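Local coordinates for protein metallo-beta-lactamase (Serratia marcescens, PDB 6K4X) that hydrolyses the beta-lactam ring of antibiotics with a pair of zinc ions, as a subclass B3 metallo-beta-lactamase, at residues A[24-29]-A[213-218]; A[70-75]-A[172-177]; A[95-100]-A[150-155]. All coordinates share one frame; numbering follows the deposited sequence. Where two conformers were deposited one is given.

Interaction 1 (A[24-29]-A[213-218]); sequences GGISAV and AAHPEV. With ZN (zinc ion), chain C; D0U (4-azanyl-2-sulfanyl-benzoic acid), chain E.
With OG anti to the carbonyl carbon (chi1 -63°), the Ser27 hydroxyl is swung onto Ala213 O, while Ile26, whose side chain sets out away from 213-218, turns back through CG1 (chi1 -60°) to run CD1 alongside the His215 ring. The hydroxyl donates to Ala213 O at 2.7 Å, tilted moderately from the carbonyl plane. The backbone Ser27 N gives an almost straight hydrogen bond to Ala214 O, 3.0 Å away, and the carbonyls of Ala213 and Ala214, where strand 210-213 ends, are thus held by two donors of a single serine. Pro216 packs over the same hydroxyl, its CB 3.3 Å from Ser27 OG, and its CD rests against Gly25 O. Ile26 CD1 approaches His215 CE1 obliquely at 3.5 Å; the two side chains lie side by side and point the same way. A water in the plane of the imidazole accepts from His215 ND1 (2.8 Å) and donates to Gly25 O and Glu217 OE1. At the other end of the ring His215 NE2 binds a zinc ion at 2.0 Å, with Asp76, His77 and both the sulfur S1 and a carboxylate oxygen of the inhibitor completing the site. Ring rotation is therefore fixed from both nitrogens, and the carboxylate reached through the water may make the imidazole a somewhat stronger zinc donor.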
loop_
_atom_site.group_PDB
_atom_site.type_symbol
_atom_site.label_atom_id
_atom_site.label_comp_id
_atom_site.label_asym_id
_atom_site.label_seq_id
_atom_site.Cartn_x
_atom_site.Cartn_y
_atom_site.Cartn_z
ATOM N N GLY A 24 -12.074 2.891 6.662
ATOM C CA GLY A 24 -12.136 4.342 6.644
ATOM C C GLY A 24 -10.764 4.977 6.726
ATOM O O GLY A 24 -10.582 6.109 6.264
ATOM N N GLY A 25 -9.801 4.276 7.318
ATOM C CA GLY A 25 -8.514 4.857 7.604
ATOM C C GLY A 25 -7.341 4.212 6.899
ATOM O O GLY A 25 -6.246 4.780 6.950
ATOM N N ILE A 26 -7.513 3.023 6.296
ATOM C CA ILE A 26 -6.376 2.349 5.647
ATOM C C ILE A 26 -6.822 1.862 4.278
ATOM O O ILE A 26 -7.857 1.191 4.169
ATOM C CB ILE A 26 -5.816 1.175 6.466
ATOM C CG1 ILE A 26 -5.322 1.610 7.850
ATOM C CG2 ILE A 26 -4.719 0.475 5.694
ATOM C CD1 ILE A 26 -4.065 2.448 7.828
ATOM N N SER A 27 -6.032 2.157 3.237
ATOM C CA SER A 27 -6.380 1.734 1.921
ATOM C C SER A 27 -6.194 0.228 1.747
ATOM O O SER A 27 -5.239 -0.363 2.210
ATOM C CB SER A 27 -5.546 2.435 0.897
ATOM O OG SER A 27 -5.790 3.828 0.931
ATOM N N ALA A 28 -7.106 -0.350 0.965
ATOM C CA ALA A 28 -6.930 -1.644 0.352
ATOM C C ALA A 28 -7.639 -1.561 -0.993
ATOM O O ALA A 28 -8.665 -0.884 -1.119
ATOM C CB ALA A 28 -7.459 -2.782 1.204
ATOM N N VAL A 29 -7.066 -2.203 -2.005
ATOM C CA VAL A 29 -7.603 -2.109 -3.340
ATOM C C VAL A 29 -7.805 -3.505 -3.902
ATOM O O VAL A 29 -6.913 -4.355 -3.819
ATOM C CB VAL A 29 -6.693 -1.263 -4.245
ATOM C CG1 VAL A 29 -6.932 -1.528 -5.723
ATOM C CG2 VAL A 29 -6.873 0.211 -3.939
ATOM N N ALA A 213 -2.793 6.245 -1.830
ATOM C CA ALA A 213 -1.766 6.125 -0.795
ATOM C C ALA A 213 -2.213 5.143 0.281
ATOM O O ALA A 213 -3.391 5.086 0.613
ATOM C CB ALA A 213 -1.466 7.468 -0.199
ATOM N N ALA A 214 -1.258 4.397 0.836
ATOM C CA ALA A 214 -1.564 3.380 1.827
ATOM C C ALA A 214 -2.371 3.975 2.994
ATOM O O ALA A 214 -3.335 3.364 3.476
ATOM C CB ALA A 214 -0.286 2.724 2.291
ATOM N N HIS A 215 -1.972 5.153 3.479
ATOM C CA HIS A 215 -2.845 6.008 4.280
ATOM C C HIS A 215 -3.603 6.922 3.331
ATOM O O HIS A 215 -3.012 7.808 2.716
ATOM C CB HIS A 215 -2.036 6.825 5.302
ATOM C CG HIS A 215 -1.506 5.977 6.411
ATOM N ND1 HIS A 215 -2.277 5.634 7.515
ATOM C CD2 HIS A 215 -0.337 5.312 6.558
ATOM C CE1 HIS A 215 -1.596 4.814 8.285
ATOM N NE2 HIS A 215 -0.392 4.598 7.735
ATOM N N PRO A 216 -4.914 6.703 3.130
ATOM C CA PRO A 216 -5.584 7.306 1.979
ATOM C C PRO A 216 -5.595 8.838 1.970
ATOM O O PRO A 216 -5.588 9.472 0.908
ATOM C CB PRO A 216 -6.999 6.705 2.024
ATOM C CG PRO A 216 -7.163 6.216 3.443
ATOM C CD PRO A 216 -5.779 5.772 3.871
ATOM N N GLU A 217 -5.574 9.426 3.152
ATOM C CA GLU A 217 -5.597 10.884 3.267
ATOM C C GLU A 217 -4.292 11.510 2.757
ATOM O O GLU A 217 -4.260 12.721 2.495
ATOM C CB GLU A 217 -5.904 11.321 4.699
ATOM C CG GLU A 217 -4.776 11.138 5.683
ATOM C CD GLU A 217 -4.444 9.743 6.141
ATOM O OE1 GLU A 217 -5.239 8.798 5.869
ATOM O OE2 GLU A 217 -3.345 9.642 6.765
ATOM N N VAL A 218 -3.223 10.730 2.601
ATOM C CA VAL A 218 -1.996 11.253 2.078
ATOM C C VAL A 218 -2.220 11.889 0.703
ATOM O O VAL A 218 -1.581 12.895 0.378
ATOM C CB VAL A 218 -0.909 10.170 2.061
ATOM C CG1 VAL A 218 0.267 10.522 1.159
ATOM C CG2 VAL A 218 -0.424 9.916 3.473
HETATM ZN ZN ZN C . 0.811 3.001 8.151
HETATM O O2 D0U E . 2.480 4.187 7.174
HETATM C C7 D0U E . 2.944 5.222 7.699
HETATM O O1 D0U E . 3.309 6.218 7.010
HETATM C C3 D0U E . 3.112 5.329 9.173
HETATM C C2 D0U E . 3.402 6.629 9.672
HETATM C C4 D0U E . 2.986 4.245 10.060
HETATM S S1 D0U E . 2.536 2.633 9.726
HETATM C C5 D0U E . 3.202 4.513 11.431
HETATM C C6 D0U E . 3.505 5.784 11.922
HETATM N N1 D0U E . 3.672 6.011 13.282
HETATM C C1 D0U E . 3.577 6.826 11.041
HETATM O O HOH W 1 -4.789 6.801 7.854
#

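Interaction 2 (A[70-75]-A[172-177]); sequences STHSHE and FADSLT. With ZN (zinc ion), chain B; D0U (4-azanyl-2-sulfanyl-benzoic acid), chain E.
His72 and Asp174 form a His-carboxylate hydrogen bond in the metallo-beta-lactamase fold, where the loop after strand 65-69 meets the end of strand 166-173. The packed part is buried. His72 ND1 donates to Asp174 OD1 at 2.7 Å, the bond 160° at the hydrogen; the oxygen lies near the ring plane and uses its syn lone pair, although the imidazole and carboxylate planes are 40° apart. Asp174 OD1 also takes a weak bond from Ser175 N and touches Thr71 CB at 3.3 Å, so neighbours on both segments crowd this one oxygen. Thr71 crosses Phe172 at about a right angle, its CG2 equally near CD1 and CE1 of the ring, while its hydroxyl turns to Asp41. With CG set between backbone N and carbonyl carbon (chi1 75°), the His72 ring carries NE2 to zinc, which His74 ND1, His150 and the inhibitor sulfur also bind. The carboxylate behind ND1 would fix the ring's rotation and probably strengthens NE2 as a ligand. Toward the pocket the two segments diverge: His74 and Thr177 make no contact across them, Thr177 is partly exposed, and the inhibitor lies between them. Its carboxylate is held by two hydroxyls, Ser175 OG donating to O2 at 2.7 Å and Thr177 OG1 donating to O1 at 2.8 Å.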
loop_
_atom_site.group_PDB
_atom_site.type_symbol
_atom_site.label_atom_id
_atom_site.label_comp_id
_atom_site.label_asym_id
_atom_site.label_seq_id
_atom_site.Cartn_x
_atom_site.Cartn_y
_atom_site.Cartn_z
ATOM N N SER A 70 1.547 -6.816 -0.612
ATOM C CA SER A 70 1.817 -6.046 0.594
ATOM C C SER A 70 2.650 -4.820 0.242
ATOM O O SER A 70 3.718 -4.949 -0.384
ATOM C CB SER A 70 2.536 -6.906 1.597
ATOM O OG SER A 70 2.934 -6.155 2.746
ATOM N N THR A 71 2.221 -3.642 0.698
ATOM C CA THR A 71 3.082 -2.446 0.658
ATOM C C THR A 71 4.206 -2.586 1.694
ATOM O O THR A 71 5.382 -2.701 1.350
ATOM C CB THR A 71 2.292 -1.146 0.878
ATOM O OG1 THR A 71 1.548 -1.259 2.094
ATOM C CG2 THR A 71 1.386 -0.810 -0.289
ATOM N N HIS A 72 3.846 -2.581 2.982
ATOM C CA HIS A 72 4.832 -2.824 4.002
ATOM C C HIS A 72 4.203 -3.480 5.225
ATOM O O HIS A 72 2.991 -3.479 5.434
ATOM C CB HIS A 72 5.632 -1.562 4.374
ATOM C CG HIS A 72 4.894 -0.568 5.204
ATOM N ND1 HIS A 72 4.185 0.463 4.664
ATOM C CD2 HIS A 72 4.778 -0.434 6.550
ATOM C CE1 HIS A 72 3.682 1.208 5.635
ATOM N NE2 HIS A 72 4.008 0.672 6.839
ATOM N N SER A 73 5.096 -4.030 6.053
ATOM C CA SER A 73 4.771 -4.994 7.096
ATOM C C SER A 73 4.641 -4.334 8.468
ATOM O O SER A 73 5.358 -4.700 9.406
ATOM C CB SER A 73 5.830 -6.057 7.084
ATOM O OG SER A 73 7.138 -5.491 7.089
ATOM N N HIS A 74 3.681 -3.396 8.574
ATOM C CA HIS A 74 3.231 -2.901 9.875
ATOM C C HIS A 74 1.761 -3.267 10.043
ATOM O O HIS A 74 1.058 -3.523 9.067
ATOM C CB HIS A 74 3.401 -1.388 10.011
ATOM C CG HIS A 74 4.830 -0.967 10.021
ATOM N ND1 HIS A 74 5.252 0.267 9.629
ATOM C CD2 HIS A 74 5.922 -1.637 10.443
ATOM C CE1 HIS A 74 6.557 0.319 9.784
ATOM N NE2 HIS A 74 6.990 -0.820 10.280
ATOM N N GLU A 75 1.331 -3.323 11.297
ATOM C CA GLU A 75 0.025 -3.862 11.667
ATOM C C GLU A 75 -1.134 -3.147 10.972
ATOM O O GLU A 75 -2.192 -3.752 10.798
ATOM C CB GLU A 75 -0.137 -3.835 13.181
ATOM C CG GLU A 75 -0.323 -2.440 13.768
ATOM C CD GLU A 75 -0.607 -2.287 15.258
ATOM O OE1 GLU A 75 -1.360 -3.109 15.792
ATOM O OE2 GLU A 75 -0.092 -1.321 15.877
ATOM N N PHE A 172 -0.452 2.345 -6.238
ATOM C CA PHE A 172 -0.733 2.137 -4.823
ATOM C C PHE A 172 0.555 2.440 -4.088
ATOM O O PHE A 172 1.517 1.675 -4.133
ATOM C CB PHE A 172 -1.269 0.728 -4.571
ATOM C CG PHE A 172 -1.927 0.547 -3.228
ATOM C CD1 PHE A 172 -1.207 0.659 -2.057
ATOM C CD2 PHE A 172 -3.274 0.289 -3.137
ATOM C CE1 PHE A 172 -1.813 0.484 -0.822
ATOM C CE2 PHE A 172 -3.869 0.097 -1.910
ATOM C CZ PHE A 172 -3.145 0.190 -0.751
ATOM N N ALA A 173 0.606 3.633 -3.504
ATOM C CA ALA A 173 1.856 4.202 -2.999
ATOM C C ALA A 173 2.116 3.734 -1.565
ATOM O O ALA A 173 1.320 4.003 -0.661
ATOM C CB ALA A 173 1.791 5.701 -3.099
ATOM N N ASP A 174 3.239 3.049 -1.376
ATOM C CA ASP A 174 3.685 2.723 -0.042
ATOM C C ASP A 174 4.013 4.006 0.720
ATOM O O ASP A 174 4.239 5.082 0.136
ATOM C CB ASP A 174 4.913 1.829 -0.087
ATOM C CG ASP A 174 5.258 1.197 1.249
ATOM O OD1 ASP A 174 4.377 1.140 2.103
ATOM O OD2 ASP A 174 6.408 0.703 1.355
ATOM N N SER A 175 4.014 3.897 2.048
ATOM C CA SER A 175 4.462 4.964 2.950
ATOM C C SER A 175 5.941 5.262 2.751
ATOM O O SER A 175 6.773 4.369 2.711
ATOM C CB SER A 175 4.177 4.594 4.367
ATOM O OG SER A 175 2.800 4.315 4.513
ATOM N N LEU A 176 6.253 6.564 2.713
ATOM C CA LEU A 176 7.620 7.052 2.554
ATOM C C LEU A 176 8.056 7.863 3.776
ATOM O O LEU A 176 8.893 8.774 3.654
ATOM C CB LEU A 176 7.697 7.918 1.303
ATOM C CG LEU A 176 7.250 7.259 0.005
ATOM C CD1 LEU A 176 7.387 8.238 -1.148
ATOM C CD2 LEU A 176 8.011 5.968 -0.268
ATOM N N THR A 177 7.481 7.561 4.944
ATOM C CA THR A 177 7.583 8.414 6.111
ATOM C C THR A 177 8.739 7.992 7.023
ATOM O O THR A 177 8.851 6.842 7.464
ATOM C CB THR A 177 6.265 8.377 6.873
ATOM O OG1 THR A 177 5.953 7.005 7.122
ATOM C CG2 THR A 177 5.153 9.064 6.115
HETATM ZN ZN ZN B . 4.258 1.720 8.549
HETATM O O2 D0U E . 2.480 4.187 7.174
HETATM C C7 D0U E . 2.944 5.222 7.699
HETATM O O1 D0U E . 3.309 6.218 7.010
HETATM C C3 D0U E . 3.112 5.329 9.173
HETATM C C2 D0U E . 3.402 6.629 9.672
HETATM C C4 D0U E . 2.986 4.245 10.060
HETATM S S1 D0U E . 2.536 2.633 9.726
HETATM C C5 D0U E . 3.202 4.513 11.431
HETATM C C6 D0U E . 3.505 5.784 11.922
HETATM N N1 D0U E . 3.672 6.011 13.282
HETATM C C1 D0U E . 3.577 6.826 11.041
#

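Interaction 3 (A[95-100]-A[150-155]); sequences GAANVD and HTEGGI. With ZN (zinc ion), chain B; D0U (4-azanyl-2-sulfanyl-benzoic acid), chain E.
Asn98 reaches across to the type I beta turn Thr151-Gly154, which follows zinc ligand His150 in the metallo-beta-lactamase fold, and grips it with both ends of its amide. Asn98 ND2 donates to Thr151 OG1 at 3.0 Å in a nearly straight bond (171°), with the hydroxyl oxygen lying in the amide plane. Asn98 OD1 accepts a weaker, bent bond from Gly153 N at 2.9 Å. The two side chains of Asn98 and Thr151 cross at about a right angle, and the amide carbon packs on Gly153 CA. With CG anti to its own carbonyl carbon (chi1 -75°) and the amide barely twisted (chi2 -2°), Asn98 directs ND2 to the first residue of the turn, Thr151, and OD1 to the third, Gly153.

Next to this amide the two glycine backbones meet directly: Gly95 and Gly153 have CA atoms 4.3 Å apart, and Gly95 CA makes a CA-H...O contact with Gly153 O at 3.3 Å. Ile155 CG1 packs beside Gly95 N, and a water accepts from Gly95 N and lies 2.9 Å from Gly153 O, to which it may donate. On the exposed side, Ala97 CB meets Glu152 CB at 3.6 Å.

Further out, Asn98 N bonds to Gly95 O just ahead of helix 99-104, consistent with holding Asn98 toward the turn. Thr151 packs on His72 and directly follows His150, so the Asn98 amide may steady the neighbourhood of these zinc ligands from a second shell. His150 itself does not touch 95-100; its ND1 is held by Thr177 O. Its NE2 binds zinc at 2.0 Å, and its CE1 approaches the inhibitor's ring atom C3 obliquely at 3.4 Å.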
loop_
_atom_site.group_PDB
_atom_site.type_symbol
_atom_site.label_atom_id
_atom_site.label_comp_id
_atom_site.label_asym_id
_atom_site.label_seq_id
_atom_site.Cartn_x
_atom_site.Cartn_y
_atom_site.Cartn_z
ATOM N N GLY A 95 8.125 -7.365 -0.761
ATOM C CA GLY A 95 9.541 -7.143 -0.910
ATOM C C GLY A 95 10.331 -8.127 -0.072
ATOM O O GLY A 95 9.915 -8.518 1.014
ATOM N N ALA A 96 11.508 -8.526 -0.575
ATOM C CA ALA A 96 12.302 -9.604 0.017
ATOM C C ALA A 96 12.518 -9.398 1.509
ATOM O O ALA A 96 12.399 -10.355 2.261
ATOM C CB ALA A 96 13.630 -9.718 -0.695
ATOM N N ALA A 97 12.872 -8.184 1.918
ATOM C CA ALA A 97 13.273 -7.946 3.299
ATOM C C ALA A 97 12.077 -7.890 4.250
ATOM O O ALA A 97 12.287 -7.856 5.442
ATOM C CB ALA A 97 14.078 -6.663 3.378
ATOM N N ASN A 98 10.848 -7.848 3.743
ATOM C CA ASN A 98 9.658 -7.854 4.612
ATOM C C ASN A 98 8.986 -9.232 4.679
ATOM O O ASN A 98 8.022 -9.408 5.429
ATOM C CB ASN A 98 8.623 -6.826 4.150
ATOM C CG ASN A 98 8.992 -5.388 4.470
ATOM O OD1 ASN A 98 10.030 -5.109 5.078
ATOM N ND2 ASN A 98 8.135 -4.455 4.096
ATOM N N VAL A 99 9.471 -10.213 3.912
ATOM C CA VAL A 99 8.848 -11.542 3.918
ATOM C C VAL A 99 8.801 -12.118 5.338
ATOM O O VAL A 99 7.757 -12.617 5.781
ATOM C CB VAL A 99 9.561 -12.478 2.919
ATOM C CG1 VAL A 99 9.177 -13.941 3.140
ATOM C CG2 VAL A 99 9.287 -12.064 1.481
ATOM N N ASP A 100 9.930 -12.085 6.048
ATOM C CA ASP A 100 9.978 -12.711 7.340
ATOM C C ASP A 100 9.027 -12.007 8.324
ATOM O O ASP A 100 8.392 -12.647 9.155
ATOM C CB ASP A 100 11.416 -12.732 7.842
ATOM C CG ASP A 100 11.584 -13.678 9.003
ATOM O OD1 ASP A 100 11.284 -14.864 8.820
ATOM O OD2 ASP A 100 11.988 -13.205 10.065
ATOM N N HIS A 150 10.891 3.447 4.993
ATOM C CA HIS A 150 9.955 3.219 6.116
ATOM C C HIS A 150 10.080 1.781 6.631
ATOM O O HIS A 150 9.969 1.547 7.842
ATOM C CB HIS A 150 8.561 3.637 5.688
ATOM C CG HIS A 150 7.506 3.497 6.718
ATOM N ND1 HIS A 150 7.268 4.470 7.641
ATOM C CD2 HIS A 150 6.579 2.538 6.918
ATOM C CE1 HIS A 150 6.208 4.115 8.368
ATOM N NE2 HIS A 150 5.791 2.903 7.980
ATOM N N THR A 151 10.296 0.853 5.694
ATOM C CA THR A 151 10.680 -0.518 5.979
ATOM C C THR A 151 11.637 -0.939 4.876
ATOM O O THR A 151 11.608 -0.374 3.777
ATOM C CB THR A 151 9.499 -1.516 6.016
ATOM O OG1 THR A 151 8.972 -1.680 4.691
ATOM C CG2 THR A 151 8.421 -1.171 7.017
ATOM N N GLU A 152 12.455 -1.959 5.135
ATOM C CA GLU A 152 13.421 -2.343 4.114
ATOM C C GLU A 152 12.745 -2.973 2.893
ATOM O O GLU A 152 13.234 -2.816 1.768
ATOM C CB GLU A 152 14.420 -3.348 4.685
ATOM C CG GLU A 152 15.444 -2.771 5.640
ATOM C CD GLU A 152 16.603 -3.690 5.974
ATOM O OE1 GLU A 152 16.593 -4.833 5.503
ATOM O OE2 GLU A 152 17.529 -3.235 6.694
ATOM N N GLY A 153 11.622 -3.677 3.100
ATOM C CA GLY A 153 10.985 -4.393 1.992
ATOM C C GLY A 153 9.769 -3.684 1.417
ATOM O O GLY A 153 8.978 -4.315 0.728
ATOM N N GLY A 154 9.645 -2.373 1.612
ATOM C CA GLY A 154 8.485 -1.635 1.100
ATOM C C GLY A 154 8.377 -1.732 -0.402
ATOM O O GLY A 154 9.392 -1.576 -1.096
ATOM N N ILE A 155 7.158 -1.939 -0.910
ATOM C CA ILE A 155 6.886 -1.988 -2.321
ATOM C C ILE A 155 5.722 -1.056 -2.623
ATOM O O ILE A 155 4.684 -1.080 -1.947
ATOM C CB ILE A 155 6.549 -3.412 -2.800
ATOM C CG1 ILE A 155 7.699 -4.396 -2.572
ATOM C CG2 ILE A 155 6.108 -3.398 -4.259
ATOM C CD1 ILE A 155 8.904 -4.213 -3.460
HETATM ZN ZN ZN B . 4.258 1.720 8.549
HETATM O O2 D0U E . 2.480 4.187 7.174
HETATM C C7 D0U E . 2.944 5.222 7.699
HETATM O O1 D0U E . 3.309 6.218 7.010
HETATM C C3 D0U E . 3.112 5.329 9.173
HETATM C C2 D0U E . 3.402 6.629 9.672
HETATM C C4 D0U E . 2.986 4.245 10.060
HETATM S S1 D0U E . 2.536 2.633 9.726
HETATM C C5 D0U E . 3.202 4.513 11.431
HETATM C C6 D0U E . 3.505 5.784 11.922
HETATM N N1 D0U E . 3.672 6.011 13.282
HETATM C C1 D0U E . 3.577 6.826 11.041
HETATM O O HOH W 2 6.351 -5.407 0.420
HETATM O O HOH W 3 14.600 -7.132 7.148
#

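The three contacts lie nearly in a row along one dinuclear zinc site, interaction 2 in the middle, and the inhibitor touches all of them. Interaction 1 supplies His215 to one zinc ion, interactions 2 and 3 supply His72, His74 and His150 to the other, and the inhibitor sulfur binds both. Interactions 1 and 2, centres 10 Å apart, are joined by a probable hydrogen bond from Ala214 N to Ala173 O (3.0 Å) and by Phe172 packing on Val29. Interactions 2 and 3, with centres 9 Å apart, share a probable hydrogen bond from Ile155 N to Thr71 O (3.0 Å). Interactions 1 and 3 do not touch, their centres lying about 19 Å apart, so interaction 2 connects them through the protein.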